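Local coordinates for putative secreted glycosylhydrolase (Parabacteroides distasonis ATCC 8503, PDB 3IMM), which probably acts as a hydrolase, perhaps on 3-keto-disaccharides or related sugars, and has a concanavalin-like beta-sandwich fold that holds a sodium ion, at residues 74-79 with 165-170; 105-110 with 161-166. All blocks are in the same frame, centred on the assembly; numbering follows the deposited sequence.

Contact 1. Residues 74-79 with 165-170; sequences DWIPNS and SWLPKP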
loop_
_atom_site.group_PDB
_atom_site.type_symbol
_atom_site.label_atom_id
_atom_site.label_comp_id
_atom_site.label_asym_id
_atom_site.label_seq_id
_atom_site.Cartn_x
_atom_site.Cartn_y
_atom_site.Cartn_z
ATOM N N ASP A 74 -13.714 9.273 -0.699
ATOM C CA ASP A 74 -14.070 8.274 0.322
ATOM C C ASP A 74 -13.345 6.942 0.080
ATOM O O ASP A 74 -13.967 5.891 -0.142
ATOM C CB ASP A 74 -15.598 8.079 0.321
ATOM C CG ASP A 74 -16.090 7.174 1.455
ATOM O OD1 ASP A 74 -15.449 7.139 2.529
ATOM O OD2 ASP A 74 -17.128 6.522 1.260
ATOM N N TRP A 75 -12.021 6.991 0.161
ATOM C CA TRP A 75 -11.181 5.892 -0.311
ATOM C C TRP A 75 -11.031 4.753 0.675
ATOM O O TRP A 75 -10.860 3.620 0.280
ATOM C CB TRP A 75 -9.783 6.408 -0.698
ATOM C CG TRP A 75 -8.896 6.956 0.423
ATOM C CD1 TRP A 75 -8.758 8.270 0.801
ATOM C CD2 TRP A 75 -7.974 6.207 1.243
ATOM N NE1 TRP A 75 -7.813 8.376 1.790
ATOM C CE2 TRP A 75 -7.319 7.135 2.088
ATOM C CE3 TRP A 75 -7.638 4.857 1.334
ATOM C CZ2 TRP A 75 -6.364 6.752 3.031
ATOM C CZ3 TRP A 75 -6.684 4.465 2.273
ATOM C CH2 TRP A 75 -6.064 5.418 3.120
ATOM N N ILE A 76 -11.124 5.073 1.968
ATOM C CA ILE A 76 -10.729 4.147 3.004
ATOM C C ILE A 76 -11.547 2.841 2.912
ATOM O O ILE A 76 -10.962 1.766 2.922
ATOM C CB ILE A 76 -10.798 4.825 4.394
ATOM C CG1 ILE A 76 -9.638 5.810 4.558
ATOM C CG2 ILE A 76 -10.741 3.783 5.524
ATOM C CD1 ILE A 76 -9.904 6.921 5.584
ATOM N N PRO A 77 -12.895 2.929 2.838
ATOM C CA PRO A 77 -13.682 1.720 2.671
ATOM C C PRO A 77 -13.798 1.220 1.231
ATOM O O PRO A 77 -14.327 0.154 1.014
ATOM C CB PRO A 77 -15.086 2.122 3.208
ATOM C CG PRO A 77 -15.135 3.613 3.178
ATOM C CD PRO A 77 -13.746 4.137 2.937
ATOM N N ASN A 78 -13.314 1.968 0.245
ATOM C CA ASN A 78 -13.511 1.583 -1.154
ATOM C C ASN A 78 -12.187 1.309 -1.810
ATOM O O ASN A 78 -11.908 1.815 -2.880
ATOM C CB ASN A 78 -14.284 2.671 -1.910
ATOM C CG ASN A 78 -15.657 2.910 -1.331
ATOM O OD1 ASN A 78 -16.478 2.022 -1.323
ATOM N ND2 ASN A 78 -15.895 4.097 -0.826
ATOM N N SER A 79 -11.362 0.494 -1.157
ATOM C CA SER A 79 -10.014 0.232 -1.659
ATOM C C SER A 79 -9.355 -0.926 -0.919
ATOM O O SER A 79 -9.859 -1.409 0.096
ATOM C CB SER A 79 -9.110 1.484 -1.546
ATOM O OG SER A 79 -8.868 1.833 -0.183
ATOM N N SER A 165 -13.708 -1.636 12.232
ATOM C CA SER A 165 -15.047 -1.189 11.933
ATOM C C SER A 165 -15.110 -0.256 10.717
ATOM O O SER A 165 -16.096 -0.261 9.978
ATOM C CB SER A 165 -15.622 -0.535 13.154
ATOM O OG SER A 165 -16.893 -0.017 12.851
ATOM N N TRP A 166 -14.037 0.501 10.472
ATOM C CA TRP A 166 -13.994 1.440 9.340
ATOM C C TRP A 166 -13.749 0.799 7.965
ATOM O O TRP A 166 -13.707 1.513 6.938
ATOM C CB TRP A 166 -12.976 2.567 9.607
ATOM C CG TRP A 166 -11.537 2.127 9.772
ATOM C CD1 TRP A 166 -10.615 1.984 8.792
ATOM C CD2 TRP A 166 -10.862 1.818 11.006
ATOM N NE1 TRP A 166 -9.417 1.582 9.320
ATOM C CE2 TRP A 166 -9.542 1.471 10.679
ATOM C CE3 TRP A 166 -11.260 1.777 12.355
ATOM C CZ2 TRP A 166 -8.607 1.117 11.638
ATOM C CZ3 TRP A 166 -10.321 1.424 13.304
ATOM C CH2 TRP A 166 -9.024 1.098 12.946
ATOM N N LEU A 167 -13.629 -0.534 7.921
ATOM C CA LEU A 167 -13.443 -1.268 6.648
ATOM C C LEU A 167 -14.544 -2.313 6.450
ATOM O O LEU A 167 -14.262 -3.510 6.402
ATOM C CB LEU A 167 -12.059 -1.939 6.633
ATOM C CG LEU A 167 -10.839 -1.051 6.921
ATOM C CD1 LEU A 167 -9.599 -1.849 7.097
ATOM C CD2 LEU A 167 -10.702 -0.053 5.809
ATOM N N PRO A 168 -15.819 -1.863 6.355
ATOM C CA PRO A 168 -16.913 -2.810 6.413
ATOM C C PRO A 168 -17.222 -3.583 5.127
ATOM O O PRO A 168 -17.956 -4.557 5.172
ATOM C CB PRO A 168 -18.107 -1.921 6.823
ATOM C CG PRO A 168 -17.831 -0.644 6.231
ATOM C CD PRO A 168 -16.317 -0.481 6.246
ATOM N N LYS A 169 -16.687 -3.173 3.995
ATOM C CA LYS A 169 -17.130 -3.741 2.719
ATOM C C LYS A 169 -16.391 -5.043 2.461
ATOM O O LYS A 169 -15.155 -5.026 2.413
ATOM C CB LYS A 169 -16.883 -2.756 1.576
ATOM C CG LYS A 169 -17.579 -1.427 1.799
ATOM C CD LYS A 169 -17.924 -0.777 0.487
ATOM C CE LYS A 169 -18.553 0.604 0.688
ATOM N NZ LYS A 169 -18.882 1.225 -0.631
ATOM N N PRO A 170 -17.135 -6.172 2.316
ATOM C CA PRO A 170 -16.496 -7.479 2.097
ATOM C C PRO A 170 -15.573 -7.436 0.881
ATOM O O PRO A 170 -15.992 -7.011 -0.202
ATOM C CB PRO A 170 -17.680 -8.418 1.849
ATOM C CG PRO A 170 -18.826 -7.784 2.496
ATOM C CD PRO A 170 -18.600 -6.293 2.334
HETATM O O HOH W 1 -14.264 -1.533 3.369
#

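Contact 2. Residues 105-110 with 161-166; sequences YGHLGA and SDIPSW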
loop_
_atom_site.group_PDB
_atom_site.type_symbol
_atom_site.label_atom_id
_atom_site.label_comp_id
_atom_site.label_asym_id
_atom_site.label_seq_id
_atom_site.Cartn_x
_atom_site.Cartn_y
_atom_site.Cartn_z
ATOM N N TYR A 105 -3.692 -4.557 4.886
ATOM C CA TYR A 105 -4.015 -3.917 6.131
ATOM C C TYR A 105 -5.428 -4.275 6.531
ATOM O O TYR A 105 -6.355 -4.186 5.732
ATOM C CB TYR A 105 -3.876 -2.387 6.118
ATOM C CG TYR A 105 -4.336 -1.825 7.421
ATOM C CD1 TYR A 105 -3.527 -1.920 8.535
ATOM C CD2 TYR A 105 -5.628 -1.296 7.581
ATOM C CE1 TYR A 105 -3.961 -1.487 9.780
ATOM C CE2 TYR A 105 -6.064 -0.854 8.824
ATOM C CZ TYR A 105 -5.208 -0.934 9.910
ATOM O OH TYR A 105 -5.584 -0.506 11.140
ATOM N N GLY A 106 -5.570 -4.661 7.781
ATOM C CA GLY A 106 -6.888 -5.034 8.337
ATOM C C GLY A 106 -7.483 -6.359 7.917
ATOM O O GLY A 106 -8.570 -6.751 8.433
ATOM N N HIS A 107 -6.761 -7.093 7.055
ATOM C CA HIS A 107 -7.318 -8.258 6.354
ATOM C C HIS A 107 -6.471 -9.533 6.355
ATOM O O HIS A 107 -7.015 -10.650 6.480
ATOM C CB HIS A 107 -7.701 -7.861 4.921
ATOM C CG HIS A 107 -8.838 -6.889 4.874
ATOM N ND1 HIS A 107 -8.668 -5.527 5.023
ATOM C CD2 HIS A 107 -10.173 -7.094 4.757
ATOM C CE1 HIS A 107 -9.849 -4.939 4.974
ATOM N NE2 HIS A 107 -10.779 -5.870 4.819
ATOM N N LEU A 108 -5.161 -9.388 6.183
ATOM C CA LEU A 108 -4.276 -10.529 6.022
ATOM C C LEU A 108 -2.844 -10.193 6.417
ATOM O O LEU A 108 -2.263 -9.228 5.916
ATOM C CB LEU A 108 -4.319 -11.021 4.553
ATOM C CG LEU A 108 -3.469 -12.253 4.227
ATOM C CD1 LEU A 108 -4.048 -13.548 4.937
ATOM C CD2 LEU A 108 -3.360 -12.393 2.700
ATOM N N GLY A 109 -2.283 -11.006 7.314
ATOM C CA GLY A 109 -0.913 -10.855 7.759
ATOM C C GLY A 109 0.102 -11.285 6.713
ATOM O O GLY A 109 -0.228 -12.016 5.764
ATOM N N ALA A 110 1.344 -10.837 6.905
ATOM C CA ALA A 110 2.479 -11.319 6.109
ATOM C C ALA A 110 2.920 -12.649 6.709
ATOM O O ALA A 110 2.629 -12.933 7.869
ATOM C CB ALA A 110 3.608 -10.307 6.102
ATOM N N SER A 161 -9.343 -12.957 12.855
ATOM C CA SER A 161 -9.220 -11.638 13.437
ATOM C C SER A 161 -10.365 -10.734 12.974
ATOM O O SER A 161 -10.911 -10.896 11.880
ATOM C CB SER A 161 -7.870 -11.012 13.065
ATOM O OG SER A 161 -7.762 -10.787 11.671
ATOM N N ASP A 162 -10.719 -9.763 13.801
ATOM C CA ASP A 162 -11.818 -8.861 13.427
ATOM C C ASP A 162 -11.279 -7.787 12.491
ATOM O O ASP A 162 -10.189 -7.289 12.700
ATOM C CB ASP A 162 -12.547 -8.265 14.636
ATOM C CG ASP A 162 -11.640 -7.456 15.520
ATOM O OD1 ASP A 162 -10.765 -8.083 16.146
ATOM O OD2 ASP A 162 -11.819 -6.213 15.615
ATOM N N ILE A 163 -12.072 -7.464 11.466
ATOM C CA ILE A 163 -11.775 -6.371 10.541
ATOM C C ILE A 163 -12.159 -5.053 11.209
ATOM O O ILE A 163 -13.265 -4.944 11.736
ATOM C CB ILE A 163 -12.563 -6.532 9.197
ATOM C CG1 ILE A 163 -12.112 -7.825 8.442
ATOM C CG2 ILE A 163 -12.366 -5.289 8.334
ATOM C CD1 ILE A 163 -13.132 -8.396 7.461
ATOM N N PRO A 164 -11.272 -4.042 11.163
ATOM C CA PRO A 164 -11.616 -2.756 11.791
ATOM C C PRO A 164 -12.962 -2.243 11.319
ATOM O O PRO A 164 -13.319 -2.409 10.146
ATOM C CB PRO A 164 -10.511 -1.847 11.337
ATOM C CG PRO A 164 -9.365 -2.721 11.085
ATOM C CD PRO A 164 -9.937 -4.012 10.557
ATOM N N SER A 165 -13.708 -1.636 12.232
ATOM C CA SER A 165 -15.047 -1.189 11.933
ATOM C C SER A 165 -15.110 -0.256 10.717
ATOM O O SER A 165 -16.096 -0.261 9.978
ATOM C CB SER A 165 -15.622 -0.535 13.154
ATOM O OG SER A 165 -16.893 -0.017 12.851
ATOM N N TRP A 166 -14.037 0.501 10.472
ATOM C CA TRP A 166 -13.994 1.440 9.340
ATOM C C TRP A 166 -13.749 0.799 7.965
ATOM O O TRP A 166 -13.707 1.513 6.938
ATOM C CB TRP A 166 -12.976 2.567 9.607
ATOM C CG TRP A 166 -11.537 2.127 9.772
ATOM C CD1 TRP A 166 -10.615 1.984 8.792
ATOM C CD2 TRP A 166 -10.862 1.818 11.006
ATOM N NE1 TRP A 166 -9.417 1.582 9.320
ATOM C CE2 TRP A 166 -9.542 1.471 10.679
ATOM C CE3 TRP A 166 -11.260 1.777 12.355
ATOM C CZ2 TRP A 166 -8.607 1.117 11.638
ATOM C CZ3 TRP A 166 -10.321 1.424 13.304
ATOM C CH2 TRP A 166 -9.024 1.098 12.946
#

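Contact 1. Residues 74-79 with 165-170
The side-chain amide of Asn78 is gripped at both ends. Asn78 OD1 accepts a short hydrogen bond from Lys169 NZ (2.6 Å), the donor lying in the carbonyl plane with a C=O...N angle of 148°. Asn78 ND2 donates to Asp74 O (2.7 Å, N-H...O angle 155°), close to the plane of the amide. This second bond stays within the turn and fixes the flip of the amide, which leaves OD1 to the lysine. Lys169 arrives with its chain extended beyond CG, running its methylenes past Pro77 O, with Lys169 CG 3.7 Å from that oxygen. A water donates a hydrogen bond to Pro77 O (2.9 Å) and accepts one from Lys169 N, bridging backbone to backbone beside the side-chain bond.

In this sandwich the two segments are loops at the surface: 74-79 leads into the edge strand 80-85 of the five-stranded sheet, and 165-170 precedes strand 179-182. Within the turn, Trp75 O accepts from Asn78 N and Ser79 OG, which come from opposite faces of its plane.

Apolar packing adds to this. With Ile76 CG2 anti to the backbone N, that methyl meets the edge of the Trp166 ring at CD1 (3.7 Å) and also Leu167 CD2 (3.8 Å). Pro77 CB lies 4.2 Å from Pro168 CD.

Contact 2. Residues 105-110 with 161-166
Gly106 packs against Ile163 and Pro164, and His107 against Ile163, where the chain 105-110 makes a classic beta bulge at His107 and Leu108, in the long connection between strands 80-85 and 122-130 of the sandwich. No hydrogen bond crosses between the two segments.

Within 105-110 a polar bond orients the histidine. His107 ND1 donates to Tyr105 O (2.8 Å, N-H...O angle 168°), nearly in the imidazole plane, while the donor is tilted 24° from the plane of the carbonyl. That bond sets the rotation of the ring and turns His107 NE2 to Ile163 CG2, 3.9 Å away. The imidazole is also stacked on Phe171 and touches Leu167. Replacing His107 with an alanine is likely to leave Tyr105 O without its imidazole donor and to open a gap beside the CG2 methyl of Ile163.

Backbone packing depends on Gly106. Its positive phi favours glycine, and a CB built onto Gly106 would come within 3.3 Å of Pro164 CD, which indicates little room for a side chain. Its carbonyl oxygen rests against Ile163 CG1 and Pro164 CD, and is hydrogen-bonded by Asn157 ND2.

Aromatic and ring contacts form the outer part. With chi1 at 176°, the Tyr105 ring swings opposite the backbone N and extends to the indole of Trp166, the two side chains crossing at about a right angle. Tyr105 also touches Glu81 and Gln83, both sodium ligands. Pro164 CB sits 3.4 Å above the centre of the Trp166 ring plane, covering one face. At the indole edge, near its plane, Tyr105 OH lies 3.5 Å from Trp166 CZ2.

In the fold
From the N terminus, residues 74-79 come first, between strands 62-69 and 80-85 of the five-stranded sheet, and contact 1 closes the chain from there to 165-170. Residues 105-110 lie farther along, in the connection from strand 80-85 to 122-130, and contact 2 closes a shorter loop to 161-166 that holds strands 122-130, 133-138 and 141-147 of the six-stranded sheet. The shorter closure lies within the longer, and the two do not cross. Both end on one continuous run of the connection from 141-147 to 179-182, sharing Ser165 and Trp166. Leu167 CD1, 3.8 Å from His107 CE1, joins them directly, so this run ties together the loop before strand 80-85 and the connection after it.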